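Local coordinates for autophagy protein 5 (Saccharomyces cerevisiae, PDB 2DYO) that takes part in autophagic vesicle formation and cytoplasm-to-vacuole transport, and is required for mitophagy and nucleophagy, at residues T231-E236 against I260-L265; V251-Q256 against L280-V285. One frame throughout, in Å; residues are numbered along the deposited sequence.

Interaction 1: residues T231-E236 against I260-L265; sequences TLKDIE and IPWHML
Leu232 N donates to Met264 O over 2.9 Å, arriving nearly in line with the carbonyl (C=O...N 170°) although the N-H itself is bent away from that line. The same oxygen also takes a CA-H...O contact from Thr231, whose CA stands 3.2 Å from Met264 O. One residue further on, Lys233 N donates to Trp262 O at 3.1 Å, tilted slightly from the carbonyl plane. Two carbonyls at the type I turn Pro261-Met264 thus take successive amides from the helical-like turn starting at Thr231. That turn is braced by Thr231 itself: OG1, in an ST motif, accepts from Asp234 N, while Thr231 N donates back to Asp234 OD1 from above the carboxylate plane.

The apolar part hangs on Leu232. With CG anti to the carbonyl carbon (chi1 -73°) and the chain extended at chi2, Leu232 CD1 reaches Ile260 CG2 at 3.5 Å, tighter than usual, the two side chains at about a right angle. Leu269 of helix 266-273 and Val253 of strand 251-255 also touch Leu232. Trp262 turns its edge to the Leu232-Lys233 peptide, with CE3 3.8 Å from Lys233 N. Lys233 bends at chi2 (75°) and carries NZ over the face of the Trp262 five-membered ring, 5.8 Å from its centroid, at most a weak attraction; the same NZ forms a long salt bridge with Glu236.

Pro261, His263 and Met264 also pack on apolar side chains of another protein chain in the assembly. The chemistry therefore divides: backbone amides and carbonyls fix one loop on the other in the ubiquitin-like UblB region, buried Leu232 packs between the turn and the side chains of Val253 and helix 266-273, and the charged end of Lys233, with its partners here at long range, probably adds little.

Interaction 2: residues V251-Q256 against L280-V285; sequences VMVICQ and LYITLV
Cys255 packs at the end of strand 251-255 against Leu280 and Ile282. From the backbone outward, Cys255 CB passes Ile282 CG2 at 4.3 Å and lies 3.9 Å from Tyr281 O. Cys255 SG, set anti to the backbone N (chi1 -178°), then reaches Leu280 CD1 at 3.4 Å and lies 3.6 Å from Tyr281 O. Leu269 and Leu273 of helix 266-273 touch this cysteine too.

Along the rest of the pair the strands run antiparallel. Met252-Val285 and Ile254-Thr283 are hydrogen-bonded pairs, with Val253-Leu284 the non-hydrogen-bonded pair between them. The shortest link is Thr283 N to Ile254 O, 2.7 Å and in the carbonyl plane. A water donates to Ile254 O over 2.7 Å and accepts from Thr283 OG1, which also bonds Gln208. On the face bearing Val253 and Leu284, the side chains of Val253 and Ile282 cross at a slant, with Val253 CG1 4.0 Å from Ile282 CB, while Val253 and Leu284 point the same way. The face bearing Ile254 and Thr283 meets Asp95 of helix 90-98.

These two are inner strands of a five-stranded mixed sheet, the beta-grasp core of the ubiquitin-like UblB region. Four amide-carbonyl bonds join the two hydrogen-bonded pairs, a water links Gln256 N to Tyr281 O where the strands part, the threonine hydroxyl is satisfied by water and glutamine, and what remains facing helix 266-273 is largely hydrocarbon and sulfur.

From the N terminus the segments come in the order 231-236, 251-256, 260-265, 280-285, so the two contacts cross instead of nesting. Interaction 1 closes a loop of 23 residues that takes in strand 251-255 and most of helix 236-239, with 246-249 not modelled; interaction 2 closes another of equal length, containing strand 258-260 and helix 266-273. Strand 251-255 is therefore enclosed by the first closure and forms a wall of the second. The two contacts meet directly where Ile260 N approaches Val253 O at 3.0 Å, a probable hydrogen bond between edge strand 258-260 and its neighbour. Together they tie the connection leading to helix 236-239 to the central strands of the UblB sheet.

Interaction 1: residues T231-E236 against I260-L265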
loop_
_atom_site.group_PDB
_atom_site.type_symbol
_atom_site.label_atom_id
_atom_site.label_comp_id
_atom_site.label_asym_id
_atom_site.label_seq_id
_atom_site.Cartn_x
_atom_site.Cartn_y
_atom_site.Cartn_z
ATOM N N THR A 231 -18.656 1.267 -15.513
ATOM C CA THR A 231 -17.316 1.656 -15.916
ATOM C C THR A 231 -16.944 2.764 -14.927
ATOM O O THR A 231 -17.786 3.199 -14.139
ATOM C CB THR A 231 -17.308 2.268 -17.320
ATOM O OG1 THR A 231 -18.115 3.451 -17.310
ATOM C CG2 THR A 231 -17.872 1.288 -18.346
ATOM N N LEU A 232 -15.696 3.216 -14.951
ATOM C CA LEU A 232 -15.301 4.297 -14.049
ATOM C C LEU A 232 -16.140 5.540 -14.342
ATOM O O LEU A 232 -16.532 6.266 -13.428
ATOM C CB LEU A 232 -13.819 4.628 -14.212
ATOM C CG LEU A 232 -12.833 3.610 -13.634
ATOM C CD1 LEU A 232 -11.402 4.112 -13.820
ATOM C CD2 LEU A 232 -13.130 3.396 -12.147
ATOM N N LYS A 233 -16.412 5.785 -15.621
ATOM C CA LYS A 233 -17.219 6.942 -16.009
ATOM C C LYS A 233 -18.607 6.841 -15.387
ATOM O O LYS A 233 -19.176 7.840 -14.954
ATOM C CB LYS A 233 -17.355 7.019 -17.530
ATOM C CG LYS A 233 -18.168 8.213 -18.022
ATOM C CD LYS A 233 -17.366 9.505 -17.915
ATOM C CE LYS A 233 -18.106 10.682 -18.552
ATOM N NZ LYS A 233 -17.204 11.869 -18.700
ATOM N N ASP A 234 -19.146 5.628 -15.349
ATOM C CA ASP A 234 -20.464 5.385 -14.775
ATOM C C ASP A 234 -20.552 5.800 -13.308
ATOM O O ASP A 234 -21.631 6.131 -12.813
ATOM C CB ASP A 234 -20.826 3.903 -14.891
ATOM C CG ASP A 234 -21.325 3.526 -16.268
ATOM O OD1 ASP A 234 -21.394 2.312 -16.555
ATOM O OD2 ASP A 234 -21.661 4.438 -17.054
ATOM N N ILE A 235 -19.428 5.766 -12.596
ATOM C CA ILE A 235 -19.460 6.157 -11.195
ATOM C C ILE A 235 -18.784 7.504 -10.995
ATOM O O ILE A 235 -18.255 7.793 -9.921
ATOM C CB ILE A 235 -18.784 5.103 -10.285
ATOM C CG1 ILE A 235 -17.292 4.997 -10.598
ATOM C CG2 ILE A 235 -19.465 3.757 -10.457
ATOM C CD1 ILE A 235 -16.500 4.252 -9.514
ATOM N N GLU A 236 -18.814 8.324 -12.044
ATOM C CA GLU A 236 -18.219 9.654 -12.022
ATOM C C GLU A 236 -18.824 10.485 -10.896
ATOM O O GLU A 236 -18.224 11.460 -10.444
ATOM C CB GLU A 236 -18.462 10.364 -13.362
ATOM C CG GLU A 236 -19.945 10.583 -13.672
ATOM C CD GLU A 236 -20.198 11.230 -15.030
ATOM O OE1 GLU A 236 -21.380 11.313 -15.436
ATOM O OE2 GLU A 236 -19.228 11.661 -15.690
ATOM N N ILE A 260 -5.494 4.868 -15.541
ATOM C CA ILE A 260 -6.640 4.041 -15.878
ATOM C C ILE A 260 -7.640 4.834 -16.728
ATOM O O ILE A 260 -8.043 5.942 -16.364
ATOM C CB ILE A 260 -7.348 3.524 -14.599
ATOM C CG1 ILE A 260 -6.347 2.771 -13.707
ATOM C CG2 ILE A 260 -8.490 2.602 -14.975
ATOM C CD1 ILE A 260 -5.750 1.523 -14.335
ATOM N N PRO A 261 -8.040 4.278 -17.885
ATOM C CA PRO A 261 -8.995 4.925 -18.797
ATOM C C PRO A 261 -10.391 4.994 -18.175
ATOM O O PRO A 261 -10.774 4.108 -17.415
ATOM C CB PRO A 261 -8.986 4.011 -20.025
ATOM C CG PRO A 261 -7.681 3.280 -19.940
ATOM C CD PRO A 261 -7.536 3.021 -18.463
ATOM N N TRP A 262 -11.160 6.030 -18.509
ATOM C CA TRP A 262 -12.509 6.159 -17.962
ATOM C C TRP A 262 -13.455 5.044 -18.398
ATOM O O TRP A 262 -14.419 4.742 -17.694
ATOM C CB TRP A 262 -13.133 7.506 -18.345
ATOM C CG TRP A 262 -12.585 8.666 -17.577
ATOM C CD1 TRP A 262 -11.624 9.542 -17.991
ATOM C CD2 TRP A 262 -12.948 9.064 -16.249
ATOM N NE1 TRP A 262 -11.366 10.464 -17.002
ATOM C CE2 TRP A 262 -12.164 10.193 -15.922
ATOM C CE3 TRP A 262 -13.861 8.576 -15.302
ATOM C CZ2 TRP A 262 -12.264 10.847 -14.685
ATOM C CZ3 TRP A 262 -13.963 9.225 -14.071
ATOM C CH2 TRP A 262 -13.166 10.350 -13.776
ATOM N N HIS A 263 -13.201 4.431 -19.553
ATOM C CA HIS A 263 -14.085 3.364 -20.017
ATOM C C HIS A 263 -13.800 2.024 -19.342
ATOM O O HIS A 263 -14.492 1.037 -19.588
ATOM C CB HIS A 263 -14.010 3.201 -21.541
ATOM C CG HIS A 263 -12.637 2.912 -22.064
ATOM N ND1 HIS A 263 -11.733 3.904 -22.374
ATOM C CD2 HIS A 263 -12.026 1.739 -22.363
ATOM C CE1 HIS A 263 -10.626 3.357 -22.847
ATOM N NE2 HIS A 263 -10.777 2.045 -22.850
ATOM N N MET A 264 -12.781 1.985 -18.493
ATOM C CA MET A 264 -12.448 0.746 -17.793
ATOM C C MET A 264 -13.606 0.283 -16.915
ATOM O O MET A 264 -14.218 1.084 -16.207
ATOM C CB MET A 264 -11.194 0.948 -16.936
ATOM C CG MET A 264 -10.977 -0.132 -15.893
ATOM S SD MET A 264 -9.390 -0.956 -16.057
ATOM C CE MET A 264 -9.915 -2.497 -16.784
ATOM N N LEU A 265 -13.903 -1.012 -16.971
ATOM C CA LEU A 265 -14.977 -1.609 -16.174
ATOM C C LEU A 265 -14.538 -1.731 -14.718
ATOM O O LEU A 265 -13.457 -2.250 -14.428
ATOM C CB LEU A 265 -15.327 -2.998 -16.711
ATOM C CG LEU A 265 -15.986 -3.064 -18.090
ATOM C CD1 LEU A 265 -16.026 -4.513 -18.585
ATOM C CD2 LEU A 265 -17.391 -2.485 -18.004
#

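Interaction 2: residues V251-Q256 against L280-V285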
loop_
_atom_site.group_PDB
_atom_site.type_symbol
_atom_site.label_atom_id
_atom_site.label_comp_id
_atom_site.label_asym_id
_atom_site.label_seq_id
_atom_site.Cartn_x
_atom_site.Cartn_y
_atom_site.Cartn_z
ATOM N N VAL A 251 -9.300 15.418 -14.310
ATOM C CA VAL A 251 -8.889 14.479 -13.280
ATOM C C VAL A 251 -8.322 13.239 -13.947
ATOM O O VAL A 251 -8.887 12.751 -14.922
ATOM C CB VAL A 251 -10.090 14.007 -12.419
ATOM C CG1 VAL A 251 -9.584 13.260 -11.200
ATOM C CG2 VAL A 251 -10.961 15.179 -12.023
ATOM N N MET A 252 -7.197 12.744 -13.443
ATOM C CA MET A 252 -6.617 11.514 -13.973
ATOM C C MET A 252 -6.743 10.486 -12.856
ATOM O O MET A 252 -6.515 10.800 -11.693
ATOM C CB MET A 252 -5.140 11.694 -14.342
ATOM C CG MET A 252 -4.439 10.383 -14.695
ATOM S SD MET A 252 -2.774 10.600 -15.375
ATOM C CE MET A 252 -1.866 11.096 -13.954
ATOM N N VAL A 253 -7.131 9.271 -13.215
ATOM C CA VAL A 253 -7.288 8.200 -12.247
ATOM C C VAL A 253 -6.035 7.340 -12.261
ATOM O O VAL A 253 -5.644 6.832 -13.305
ATOM C CB VAL A 253 -8.495 7.325 -12.598
ATOM C CG1 VAL A 253 -8.626 6.177 -11.596
ATOM C CG2 VAL A 253 -9.753 8.183 -12.604
ATOM N N ILE A 254 -5.414 7.200 -11.095
ATOM C CA ILE A 254 -4.207 6.397 -10.935
ATOM C C ILE A 254 -4.513 5.227 -10.001
ATOM O O ILE A 254 -4.979 5.420 -8.876
ATOM C CB ILE A 254 -3.057 7.220 -10.304
ATOM C CG1 ILE A 254 -2.678 8.390 -11.216
ATOM C CG2 ILE A 254 -1.850 6.317 -10.042
ATOM C CD1 ILE A 254 -2.250 7.978 -12.614
ATOM N N CYS A 255 -4.264 4.017 -10.482
ATOM C CA CYS A 255 -4.482 2.811 -9.696
ATOM C C CYS A 255 -3.225 1.969 -9.835
ATOM O O CYS A 255 -2.752 1.752 -10.945
ATOM C CB CYS A 255 -5.686 2.033 -10.230
ATOM S SG CYS A 255 -6.079 0.549 -9.305
ATOM N N GLN A 256 -2.679 1.504 -8.716
ATOM C CA GLN A 256 -1.472 0.687 -8.767
ATOM C C GLN A 256 -0.378 1.375 -9.588
ATOM O O GLN A 256 0.296 0.744 -10.410
ATOM C CB GLN A 256 -1.783 -0.684 -9.377
ATOM C CG GLN A 256 -2.614 -1.594 -8.476
ATOM C CD GLN A 256 -1.808 -2.222 -7.345
ATOM O OE1 GLN A 256 -0.602 -2.001 -7.223
ATOM N NE2 GLN A 256 -2.475 -3.017 -6.518
ATOM N N LEU A 280 -9.670 -1.788 -3.385
ATOM C CA LEU A 280 -9.178 -1.201 -4.628
ATOM C C LEU A 280 -8.976 0.266 -4.282
ATOM O O LEU A 280 -9.887 0.909 -3.761
ATOM C CB LEU A 280 -10.214 -1.302 -5.748
ATOM C CG LEU A 280 -9.863 -0.447 -6.976
ATOM C CD1 LEU A 280 -8.595 -0.988 -7.650
ATOM C CD2 LEU A 280 -11.024 -0.453 -7.949
ATOM N N TYR A 281 -7.788 0.796 -4.553
ATOM C CA TYR A 281 -7.515 2.196 -4.262
ATOM C C TYR A 281 -7.278 2.989 -5.534
ATOM O O TYR A 281 -6.519 2.565 -6.406
ATOM C CB TYR A 281 -6.258 2.362 -3.396
ATOM C CG TYR A 281 -6.354 1.857 -1.979
ATOM C CD1 TYR A 281 -6.143 0.519 -1.681
ATOM C CD2 TYR A 281 -6.615 2.737 -0.928
ATOM C CE1 TYR A 281 -6.177 0.060 -0.361
ATOM C CE2 TYR A 281 -6.656 2.293 0.387
ATOM C CZ TYR A 281 -6.431 0.955 0.663
ATOM O OH TYR A 281 -6.431 0.516 1.959
ATOM N N ILE A 282 -7.939 4.132 -5.662
ATOM C CA ILE A 282 -7.658 4.968 -6.812
ATOM C C ILE A 282 -7.198 6.306 -6.277
ATOM O O ILE A 282 -7.661 6.775 -5.225
ATOM C CB ILE A 282 -8.864 5.130 -7.775
ATOM C CG1 ILE A 282 -10.066 5.724 -7.057
ATOM C CG2 ILE A 282 -9.222 3.774 -8.392
ATOM C CD1 ILE A 282 -11.292 5.792 -7.953
ATOM N N THR A 283 -6.242 6.897 -6.978
ATOM C CA THR A 283 -5.693 8.184 -6.587
ATOM C C THR A 283 -6.017 9.185 -7.687
ATOM O O THR A 283 -5.696 8.964 -8.852
ATOM C CB THR A 283 -4.168 8.080 -6.400
ATOM O OG1 THR A 283 -3.890 7.134 -5.358
ATOM C CG2 THR A 283 -3.572 9.433 -6.033
ATOM N N LEU A 284 -6.674 10.275 -7.314
ATOM C CA LEU A 284 -7.050 11.297 -8.278
ATOM C C LEU A 284 -5.977 12.369 -8.341
ATOM O O LEU A 284 -5.610 12.946 -7.320
ATOM C CB LEU A 284 -8.384 11.927 -7.880
ATOM C CG LEU A 284 -9.528 10.938 -7.645
ATOM C CD1 LEU A 284 -10.773 11.705 -7.214
ATOM C CD2 LEU A 284 -9.795 10.131 -8.911
ATOM N N VAL A 285 -5.474 12.630 -9.540
ATOM C CA VAL A 285 -4.448 13.649 -9.716
ATOM C C VAL A 285 -4.845 14.629 -10.822
ATOM O O VAL A 285 -5.408 14.239 -11.844
ATOM C CB VAL A 285 -3.086 13.016 -10.072
ATOM C CG1 VAL A 285 -2.728 11.935 -9.047
ATOM C CG2 VAL A 285 -3.134 12.431 -11.457
HETATM O O HOH W 1 -3.612 4.672 -6.655
HETATM O O HOH W 2 -4.087 1.385 -6.180
#